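Local coordinates for protein oxidoreductase (Thermotoga maritima, PDB 1ZH8) that probably catalyses NADP-dependent oxidation of an alcohol or reduction of a carbonyl group, as a member of the GFO/IDH/MocA oxidoreductase family, at residues I138-R143 with L317-F322. Residues are numbered along the deposited sequence; the frame is centred on the assembly and turned at random.
Sequences IAENFR and LKDLAF. With NAP (NADP nicotinamide-adenine-dinucleotide phosphate), chain D.
In the turn that follows strand 136-139 of the parallel Rossmann sheet, beside the nicotinamide end of NADP, Glu140 and Arg143 reach across to Asp319 on helix 313-329. Arginine suits this buried place because its long chain, bent at chi3, carries the charge over to the helix and meets the carboxylate nearly coplanar, the planes 20° apart. The salt bridge runs from Arg143 NH2 to Asp319 OD2, modelled doubtfully short at 2.4 Å. Asp319 OD1 also lies at the guanidinium edge and pairs with Arg208 of helix 195-211; with two oxygens, one aspartate answers two arginines. Between Glu140 and Arg143, in the family's Rossmann-type coenzyme site, Asn141 uses both ends of its amide: OD1 accepts from the carboxamide N7N of NADP at 2.9 Å, while ND2 donates in its bond with Ser290. Glu140 lays its CG 3.5 Å above the guanidinium plane of Arg143, toward the rim. With CG anti to the backbone N (chi1 172°) and the chain bent at chi2, its carboxylate turns back: OE2 accepts from Phe142 N at 2.9 Å and is also hydrogen-bonded to His202 ND1. If the carboxylate of Asp319 were lost, as with an alanine here, the buried Arg143 and its neighbour Arg208 would probably be left close together without their shared counterion. A water donates to both Glu140 OE1 and Asp319 OD2, bridging two carboxylates that would probably repel.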
loop_
_atom_site.group_PDB
_atom_site.type_symbol
_atom_site.label_atom_id
_atom_site.label_comp_id
_atom_site.label_asym_id
_atom_site.label_seq_id
_atom_site.Cartn_x
_atom_site.Cartn_y
_atom_site.Cartn_z
ATOM N N ILE A 138 25.591 6.308 -15.184
ATOM C CA ILE A 138 24.408 5.467 -15.406
ATOM C C ILE A 138 23.211 6.376 -15.574
ATOM O O ILE A 138 22.877 7.161 -14.670
ATOM C CB ILE A 138 24.089 4.485 -14.266
ATOM C CG1 ILE A 138 25.334 3.708 -13.826
ATOM C CG2 ILE A 138 22.958 3.521 -14.727
ATOM C CD1 ILE A 138 26.055 2.902 -14.969
ATOM N N ALA A 139 22.581 6.251 -16.733
ATOM C CA ALA A 139 21.623 7.236 -17.220
ATOM C C ALA A 139 20.238 6.932 -16.666
ATOM O O ALA A 139 19.394 6.261 -17.317
ATOM C CB ALA A 139 21.622 7.261 -18.773
ATOM N N GLU A 140 20.020 7.405 -15.448
ATOM C CA GLU A 140 18.765 7.204 -14.776
ATOM C C GLU A 140 18.005 8.475 -14.986
ATOM O O GLU A 140 18.195 9.458 -14.256
ATOM C CB GLU A 140 18.990 6.914 -13.294
ATOM C CG GLU A 140 17.708 6.883 -12.474
ATOM C CD GLU A 140 16.593 6.103 -13.163
ATOM O OE1 GLU A 140 16.623 4.855 -13.116
ATOM O OE2 GLU A 140 15.699 6.747 -13.767
ATOM N N ASN A 141 17.173 8.489 -16.016
ATOM C CA ASN A 141 16.549 9.751 -16.419
ATOM C C ASN A 141 15.519 10.288 -15.405
ATOM O O ASN A 141 15.310 11.495 -15.324
ATOM C CB ASN A 141 15.962 9.654 -17.823
ATOM C CG ASN A 141 14.880 8.621 -17.906
ATOM O OD1 ASN A 141 15.129 7.425 -17.724
ATOM N ND2 ASN A 141 13.671 9.069 -18.119
ATOM N N PHE A 142 14.916 9.417 -14.601
ATOM C CA PHE A 142 14.006 9.880 -13.526
ATOM C C PHE A 142 14.659 10.846 -12.523
ATOM O O PHE A 142 13.961 11.603 -11.861
ATOM C CB PHE A 142 13.334 8.703 -12.788
ATOM C CG PHE A 142 12.064 8.188 -13.458
ATOM C CD1 PHE A 142 12.005 7.984 -14.844
ATOM C CD2 PHE A 142 10.927 7.902 -12.688
ATOM C CE1 PHE A 142 10.817 7.512 -15.469
ATOM C CE2 PHE A 142 9.728 7.439 -13.292
ATOM C CZ PHE A 142 9.680 7.238 -14.691
ATOM N N ARG A 143 15.989 10.834 -12.415
ATOM C CA ARG A 143 16.698 11.836 -11.604
ATOM C C ARG A 143 16.706 13.220 -12.227
ATOM O O ARG A 143 17.235 14.173 -11.650
ATOM C CB ARG A 143 18.138 11.409 -11.360
ATOM C CG ARG A 143 18.384 11.002 -9.966
ATOM C CD ARG A 143 19.652 10.195 -9.892
ATOM N NE ARG A 143 19.284 9.056 -9.109
ATOM C CZ ARG A 143 19.640 7.811 -9.338
ATOM N NH1 ARG A 143 20.440 7.485 -10.333
ATOM N NH2 ARG A 143 19.180 6.888 -8.522
ATOM N N LEU A 317 23.084 1.825 -8.142
ATOM C CA LEU A 317 23.186 0.580 -7.420
ATOM C C LEU A 317 22.134 0.578 -6.305
ATOM O O LEU A 317 21.445 -0.420 -6.093
ATOM C CB LEU A 317 24.603 0.365 -6.893
ATOM C CG LEU A 317 24.811 -1.034 -6.296
ATOM C CD1 LEU A 317 24.729 -2.083 -7.365
ATOM C CD2 LEU A 317 26.137 -1.151 -5.527
ATOM N N LYS A 318 21.994 1.715 -5.627
ATOM C CA LYS A 318 20.951 1.864 -4.605
ATOM C C LYS A 318 19.538 1.717 -5.177
ATOM O O LYS A 318 18.671 1.146 -4.527
ATOM C CB LYS A 318 21.097 3.185 -3.838
ATOM C CG LYS A 318 22.361 3.252 -2.973
ATOM C CD LYS A 318 22.649 4.686 -2.489
ATOM C CE LYS A 318 23.794 4.658 -1.459
ATOM N NZ LYS A 318 24.075 5.975 -0.847
ATOM N N ASP A 319 19.307 2.201 -6.398
ATOM C CA ASP A 319 18.009 1.984 -7.017
ATOM C C ASP A 319 17.754 0.484 -7.197
ATOM O O ASP A 319 16.660 -0.025 -6.887
ATOM C CB ASP A 319 17.903 2.663 -8.380
ATOM C CG ASP A 319 18.102 4.161 -8.326
ATOM O OD1 ASP A 319 17.760 4.792 -7.303
ATOM O OD2 ASP A 319 18.595 4.702 -9.344
ATOM N N LEU A 320 18.772 -0.214 -7.692
ATOM C CA LEU A 320 18.619 -1.608 -8.012
ATOM C C LEU A 320 18.405 -2.394 -6.714
ATOM O O LEU A 320 17.499 -3.204 -6.643
ATOM C CB LEU A 320 19.818 -2.106 -8.823
ATOM C CG LEU A 320 19.788 -3.552 -9.310
ATOM C CD1 LEU A 320 18.503 -3.860 -10.053
ATOM C CD2 LEU A 320 20.957 -3.789 -10.230
ATOM N N ALA A 321 19.199 -2.095 -5.687
ATOM C CA ALA A 321 19.069 -2.710 -4.354
ATOM C C ALA A 321 17.644 -2.672 -3.764
ATOM O O ALA A 321 17.181 -3.669 -3.198
ATOM C CB ALA A 321 20.064 -2.077 -3.377
ATOM N N PHE A 322 16.963 -1.534 -3.892
ATOM C CA PHE A 322 15.570 -1.437 -3.479
ATOM C C PHE A 322 14.722 -2.517 -4.167
ATOM O O PHE A 322 14.008 -3.270 -3.500
ATOM C CB PHE A 322 14.991 -0.031 -3.756
ATOM C CG PHE A 322 13.499 0.063 -3.535
ATOM C CD1 PHE A 322 12.985 0.372 -2.277
ATOM C CD2 PHE A 322 12.610 -0.177 -4.577
ATOM C CE1 PHE A 322 11.611 0.459 -2.054
ATOM C CE2 PHE A 322 11.226 -0.105 -4.370
ATOM C CZ PHE A 322 10.729 0.217 -3.104
HETATM P PA NAP D . 16.535 -3.208 -27.540
HETATM O O1A NAP D . 15.585 -2.579 -28.495
HETATM O O2A NAP D . 16.531 -4.679 -27.589
HETATM O O5B NAP D . 17.987 -2.576 -27.791
HETATM C C5B NAP D . 19.147 -3.340 -27.553
HETATM C C4B NAP D . 20.089 -3.134 -28.724
HETATM O O4B NAP D . 21.361 -3.697 -28.436
HETATM C C3B NAP D . 19.588 -3.825 -29.987
HETATM O O3B NAP D . 19.957 -2.981 -31.038
HETATM C C2B NAP D . 20.423 -5.094 -29.987
HETATM O O2B NAP D . 20.595 -5.926 -31.130
HETATM C C1B NAP D . 21.747 -4.535 -29.515
HETATM N N9A NAP D . 22.638 -5.601 -29.065
HETATM C C8A NAP D . 22.301 -6.797 -28.470
HETATM N N7A NAP D . 23.442 -7.470 -28.206
HETATM C C5A NAP D . 24.493 -6.721 -28.631
HETATM C C6A NAP D . 25.868 -6.917 -28.619
HETATM N N6A NAP D . 26.388 -8.033 -28.135
HETATM N N1A NAP D . 26.704 -5.950 -29.112
HETATM C C2A NAP D . 26.175 -4.795 -29.637
HETATM N N3A NAP D . 24.818 -4.598 -29.661
HETATM C C4A NAP D . 23.996 -5.543 -29.165
HETATM O O3 NAP D . 16.143 -2.762 -26.057
HETATM P PN NAP D . 16.025 -1.234 -25.573
HETATM O O1N NAP D . 16.589 -0.233 -26.535
HETATM O O2N NAP D . 14.650 -1.201 -25.096
HETATM O O5D NAP D . 16.967 -1.161 -24.267
HETATM C C5D NAP D . 18.372 -0.986 -24.307
HETATM C C4D NAP D . 18.824 -0.335 -23.002
HETATM O O4D NAP D . 18.120 0.889 -22.834
HETATM C C3D NAP D . 18.474 -1.212 -21.795
HETATM O O3D NAP D . 19.518 -1.204 -20.851
HETATM C C2D NAP D . 17.248 -0.572 -21.191
HETATM O O2D NAP D . 17.163 -0.766 -19.794
HETATM C C1D NAP D . 17.441 0.886 -21.583
HETATM N N1N NAP D . 16.156 1.576 -21.666
HETATM C C2N NAP D . 15.962 2.669 -20.871
HETATM C C3N NAP D . 14.750 3.365 -20.898
HETATM C C7N NAP D . 14.613 4.693 -20.195
HETATM O O7N NAP D . 13.346 5.304 -20.249
HETATM N N7N NAP D . 15.651 5.267 -19.556
HETATM C C4N NAP D . 13.733 2.931 -21.761
HETATM C C5N NAP D . 13.945 1.817 -22.584
HETATM C C6N NAP D . 15.169 1.142 -22.527
HETATM P P2B NAP D . 20.357 -5.682 -32.703
HETATM O O1X NAP D . 21.559 -5.029 -33.352
HETATM O O2X NAP D . 19.155 -4.799 -32.946
HETATM O O3X NAP D . 20.140 -7.073 -33.259
HETATM O O HOH W 1 18.719 3.617 -11.839
#